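Local coordinates for protein 3-dehydroquinate dehydratase (Enterococcus faecalis, PDB 4PH6) that catalyses the cis-dehydration of 3-dehydroquinate to 3-dehydroshikimate through an imine intermediate, the third step of the chorismate pathway, at residues F61-M72 with A102-L113. Residues are numbered along the deposited sequence; the frame is centred on the assembly and turned at random.
Sequences FSDVCNLSQQVM and ALYHELVKKGAL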
loop_
_atom_site.group_PDB
_atom_site.type_symbol
_atom_site.label_atom_id
_atom_site.label_comp_id
_atom_site.label_asym_id
_atom_site.label_seq_id
_atom_site.Cartn_x
_atom_site.Cartn_y
_atom_site.Cartn_z
ATOM N N PHE A 61 -29.819 -3.597 28.680
ATOM C CA PHE A 61 -30.092 -3.875 27.274
ATOM C C PHE A 61 -31.158 -2.943 26.696
ATOM O O PHE A 61 -31.140 -2.645 25.497
ATOM C CB PHE A 61 -30.504 -5.338 27.102
ATOM C CG PHE A 61 -29.452 -6.337 27.547
ATOM C CD1 PHE A 61 -28.122 -5.963 27.706
ATOM C CD2 PHE A 61 -29.799 -7.659 27.793
ATOM C CE1 PHE A 61 -27.162 -6.879 28.107
ATOM C CE2 PHE A 61 -28.844 -8.577 28.196
ATOM C CZ PHE A 61 -27.520 -8.185 28.348
ATOM N N SER A 62 -32.059 -2.461 27.551
ATOM C CA SER A 62 -33.123 -1.546 27.130
ATOM C C SER A 62 -32.602 -0.138 26.927
ATOM O O SER A 62 -33.041 0.580 26.023
ATOM C CB SER A 62 -34.258 -1.522 28.153
ATOM O OG SER A 62 -34.886 -2.786 28.210
ATOM N N ASP A 63 -31.685 0.254 27.800
ATOM C CA ASP A 63 -30.979 1.510 27.659
ATOM C C ASP A 63 -30.239 1.514 26.327
ATOM O O ASP A 63 -30.262 2.502 25.591
ATOM C CB ASP A 63 -30.005 1.702 28.819
ATOM C CG ASP A 63 -29.304 3.031 28.772
ATOM O OD1 ASP A 63 -29.789 3.982 29.423
ATOM O OD2 ASP A 63 -28.277 3.135 28.079
ATOM N N VAL A 64 -29.605 0.384 26.008
ATOM C CA VAL A 64 -28.854 0.278 24.768
ATOM C C VAL A 64 -29.791 0.360 23.555
ATOM O O VAL A 64 -29.485 1.047 22.588
ATOM C CB VAL A 64 -28.035 -1.035 24.698
ATOM C CG1 VAL A 64 -27.322 -1.136 23.371
ATOM C CG2 VAL A 64 -27.026 -1.099 25.826
ATOM N N CYS A 65 -30.928 -0.333 23.605
ATOM C CA CYS A 65 -31.886 -0.292 22.496
ATOM C C CYS A 65 -32.372 1.134 22.236
ATOM O O CYS A 65 -32.429 1.575 21.091
ATOM C CB CYS A 65 -33.085 -1.214 22.765
ATOM S SG CYS A 65 -32.686 -2.974 22.682
ATOM N N ASN A 66 -32.711 1.844 23.310
ATOM C CA ASN A 66 -33.207 3.217 23.219
ATOM C C ASN A 66 -32.137 4.157 22.710
ATOM O O ASN A 66 -32.370 4.984 21.827
ATOM C CB ASN A 66 -33.704 3.709 24.574
ATOM C CG ASN A 66 -34.120 5.170 24.540
ATOM O OD1 ASN A 66 -35.235 5.498 24.128
ATOM N ND2 ASN A 66 -33.220 6.059 24.962
ATOM N N LEU A 67 -30.953 4.025 23.285
ATOM C CA LEU A 67 -29.832 4.813 22.837
ATOM C C LEU A 67 -29.582 4.552 21.354
ATOM O O LEU A 67 -29.239 5.477 20.611
ATOM C CB LEU A 67 -28.590 4.504 23.671
ATOM C CG LEU A 67 -27.377 5.367 23.335
ATOM C CD1 LEU A 67 -27.769 6.820 23.239
ATOM C CD2 LEU A 67 -26.255 5.165 24.364
ATOM N N SER A 68 -29.773 3.310 20.914
ATOM C CA SER A 68 -29.526 2.981 19.510
ATOM C C SER A 68 -30.507 3.740 18.610
ATOM O O SER A 68 -30.158 4.131 17.497
ATOM C CB SER A 68 -29.622 1.478 19.261
ATOM O OG SER A 68 -30.955 1.017 19.358
ATOM N N GLN A 69 -31.716 3.968 19.116
ATOM C CA GLN A 69 -32.726 4.737 18.394
ATOM C C GLN A 69 -32.312 6.197 18.204
ATOM O O GLN A 69 -32.402 6.743 17.102
ATOM C CB GLN A 69 -34.069 4.662 19.124
ATOM C CG GLN A 69 -34.940 3.513 18.667
ATOM C CD GLN A 69 -35.291 3.604 17.183
ATOM O OE1 GLN A 69 -35.395 4.698 16.614
ATOM N NE2 GLN A 69 -35.498 2.454 16.558
ATOM N N GLN A 70 -31.837 6.811 19.283
ATOM C CA GLN A 70 -31.362 8.189 19.268
ATOM C C GLN A 70 -30.103 8.402 18.413
ATOM O O GLN A 70 -29.912 9.470 17.818
ATOM C CB GLN A 70 -31.112 8.628 20.700
ATOM C CG GLN A 70 -32.364 8.517 21.557
ATOM C CD GLN A 70 -32.084 8.682 23.027
ATOM O OE1 GLN A 70 -31.105 8.154 23.547
ATOM N NE2 GLN A 70 -32.947 9.428 23.711
ATOM N N VAL A 71 -29.246 7.386 18.368
ATOM C CA VAL A 71 -28.067 7.402 17.515
ATOM C C VAL A 71 -28.468 7.382 16.044
ATOM O O VAL A 71 -27.987 8.188 15.253
ATOM C CB VAL A 71 -27.147 6.201 17.811
ATOM C CG1 VAL A 71 -26.261 5.896 16.621
ATOM C CG2 VAL A 71 -26.327 6.466 19.049
ATOM N N MET A 72 -29.373 6.469 15.695
ATOM C CA MET A 72 -29.886 6.368 14.327
ATOM C C MET A 72 -30.526 7.663 13.830
ATOM O O MET A 72 -30.330 8.063 12.677
ATOM C CB MET A 72 -30.900 5.235 14.231
ATOM C CG MET A 72 -31.530 5.102 12.869
ATOM S SD MET A 72 -30.354 4.369 11.740
ATOM C CE MET A 72 -30.237 2.703 12.419
ATOM N N ALA A 102 -27.960 -12.311 24.541
ATOM C CA ALA A 102 -29.187 -11.673 25.032
ATOM C C ALA A 102 -29.288 -10.203 24.582
ATOM O O ALA A 102 -30.367 -9.728 24.192
ATOM C CB ALA A 102 -29.258 -11.773 26.549
ATOM N N LEU A 103 -28.158 -9.498 24.628
ATOM C CA LEU A 103 -28.079 -8.101 24.186
ATOM C C LEU A 103 -28.431 -7.956 22.711
ATOM O O LEU A 103 -29.230 -7.098 22.331
ATOM C CB LEU A 103 -26.682 -7.535 24.423
ATOM C CG LEU A 103 -26.422 -6.091 23.962
ATOM C CD1 LEU A 103 -27.566 -5.138 24.300
ATOM C CD2 LEU A 103 -25.119 -5.573 24.555
ATOM N N TYR A 104 -27.806 -8.788 21.886
ATOM C CA TYR A 104 -28.041 -8.762 20.451
ATOM C C TYR A 104 -29.498 -9.100 20.101
ATOM O O TYR A 104 -30.103 -8.431 19.259
ATOM C CB TYR A 104 -27.087 -9.731 19.745
ATOM C CG TYR A 104 -25.707 -9.168 19.442
ATOM C CD1 TYR A 104 -25.404 -7.827 19.664
ATOM C CD2 TYR A 104 -24.718 -9.979 18.898
ATOM C CE1 TYR A 104 -24.146 -7.319 19.362
ATOM C CE2 TYR A 104 -23.468 -9.486 18.598
ATOM C CZ TYR A 104 -23.185 -8.158 18.823
ATOM O OH TYR A 104 -21.925 -7.680 18.515
ATOM N N HIS A 105 -30.054 -10.132 20.736
ATOM C CA HIS A 105 -31.450 -10.506 20.517
ATOM C C HIS A 105 -32.370 -9.316 20.825
ATOM O O HIS A 105 -33.311 -9.046 20.075
ATOM C CB HIS A 105 -31.846 -11.726 21.366
ATOM C CG HIS A 105 -31.625 -13.046 20.692
ATOM N ND1 HIS A 105 -32.253 -13.404 19.512
ATOM C CD2 HIS A 105 -30.872 -14.118 21.049
ATOM C CE1 HIS A 105 -31.872 -14.619 19.162
ATOM N NE2 HIS A 105 -31.043 -15.078 20.078
ATOM N N GLU A 106 -32.077 -8.593 21.905
ATOM C CA GLU A 106 -32.858 -7.414 22.270
ATOM C C GLU A 106 -32.751 -6.260 21.269
ATOM O O GLU A 106 -33.753 -5.619 20.952
ATOM C CB GLU A 106 -32.451 -6.905 23.652
ATOM C CG GLU A 106 -33.163 -7.617 24.773
ATOM C CD GLU A 106 -34.675 -7.598 24.608
ATOM O OE1 GLU A 106 -35.232 -8.630 24.170
ATOM O OE2 GLU A 106 -35.306 -6.565 24.921
ATOM N N LEU A 107 -31.539 -5.974 20.802
ATOM C CA LEU A 107 -31.337 -4.962 19.771
ATOM C C LEU A 107 -32.136 -5.315 18.524
ATOM O O LEU A 107 -32.762 -4.450 17.905
ATOM C CB LEU A 107 -29.850 -4.831 19.425
ATOM C CG LEU A 107 -28.994 -4.094 20.459
ATOM C CD1 LEU A 107 -27.529 -4.226 20.108
ATOM C CD2 LEU A 107 -29.392 -2.623 20.571
ATOM N N VAL A 108 -32.118 -6.595 18.165
ATOM C CA VAL A 108 -32.851 -7.060 17.000
ATOM C C VAL A 108 -34.350 -6.739 17.120
ATOM O O VAL A 108 -34.963 -6.278 16.152
ATOM C CB VAL A 108 -32.649 -8.572 16.775
ATOM C CG1 VAL A 108 -33.680 -9.112 15.774
ATOM C CG2 VAL A 108 -31.226 -8.851 16.295
ATOM N N LYS A 109 -34.914 -6.948 18.313
ATOM C CA LYS A 109 -36.338 -6.742 18.560
ATOM C C LYS A 109 -36.752 -5.279 18.691
ATOM O O LYS A 109 -37.776 -4.877 18.138
ATOM C CB LYS A 109 -36.770 -7.477 19.838
ATOM C CG LYS A 109 -36.806 -8.981 19.693
ATOM C CD LYS A 109 -36.919 -9.662 21.043
ATOM C CE LYS A 109 -36.795 -11.168 20.877
ATOM N NZ LYS A 109 -36.496 -11.857 22.159
ATOM N N LYS A 110 -35.973 -4.498 19.439
ATOM C CA LYS A 110 -36.408 -3.171 19.854
ATOM C C LYS A 110 -35.345 -2.090 19.659
ATOM O O LYS A 110 -35.526 -0.952 20.101
ATOM C CB LYS A 110 -36.832 -3.190 21.325
ATOM C CG LYS A 110 -38.151 -3.892 21.592
ATOM C CD LYS A 110 -38.189 -4.477 22.997
ATOM C CE LYS A 110 -39.612 -4.898 23.386
ATOM N NZ LYS A 110 -39.691 -5.434 24.784
ATOM N N GLY A 111 -34.244 -2.439 19.000
ATOM C CA GLY A 111 -33.201 -1.469 18.737
ATOM C C GLY A 111 -33.200 -0.998 17.299
ATOM O O GLY A 111 -33.938 -1.524 16.472
ATOM N N ALA A 112 -32.364 -0.001 17.005
ATOM C CA ALA A 112 -32.168 0.458 15.640
ATOM C C ALA A 112 -30.768 0.093 15.153
ATOM O O ALA A 112 -29.780 0.339 15.851
ATOM C CB ALA A 112 -32.399 1.969 15.547
ATOM N N LEU A 113 -30.687 -0.510 13.966
ATOM C CA LEU A 113 -29.407 -0.925 13.389
ATOM C C LEU A 113 -29.599 -1.459 11.977
ATOM O O LEU A 113 -30.647 -1.975 11.649
ATOM C CB LEU A 113 -28.734 -1.982 14.270
ATOM C CG LEU A 113 -29.452 -3.312 14.503
ATOM C CD1 LEU A 113 -28.549 -4.451 14.138
ATOM C CD2 LEU A 113 -29.941 -3.473 15.926
#
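Two consecutive outer helices of the (beta/alpha)8 barrel pack here, helix 61-73 against helix 97-110 and the turn that leads from the latter to strand 115-119. The N-to-C directions of 61-72 and 102-110 differ by 43°, and the axes of these segments approach to 9.3 Å, close enough for small residues to matter in the middle. At the N-terminal end of helix 61-73 the ring of Phe61 lies flat over the backbone of Leu103, whose CB makes a CH-pi contact 4.0 Å from the ring centroid, while Leu103 CD1 reaches Phe61 CD1 at 3.5 Å. Ala102 CB, too short to push the ring off the helix, meets Phe61 CE2 obliquely. One turn on, branched Val64 turns CG1, anti to its backbone N (chi1 177°), to Leu107 CD2 at 3.8 Å. Cys65, a slim residue, lets its backbone come within 4.2 Å of Gly111, CA to CA; its SG rests 3.3 Å from Glu106 O. Gly111, having no side chain, lets its CA lie against Cys65 and Ser68 OG, and its N closes the last helical bond to Leu107 O. Beyond it, the buried hydroxyl of Ser68 accepts a nearly straight bond from Ala112 N (2.9 Å to Ser68 OG, 170°), so a small polar side chain ties the backbone at Ala112 to helix 61-73. The Ala112 methyl then nestles between Gln69 NE2 and Met72 CB, and the bent Met72 chain brings CE to the backbone at Leu113. Beneath the pair, Leu107 and Leu113 rest on Leu82 and Met72 on Leu80, both of strand 80-83, while helix 30-40 flanks helix 61-73 and helix 124-136 flanks helix 97-110.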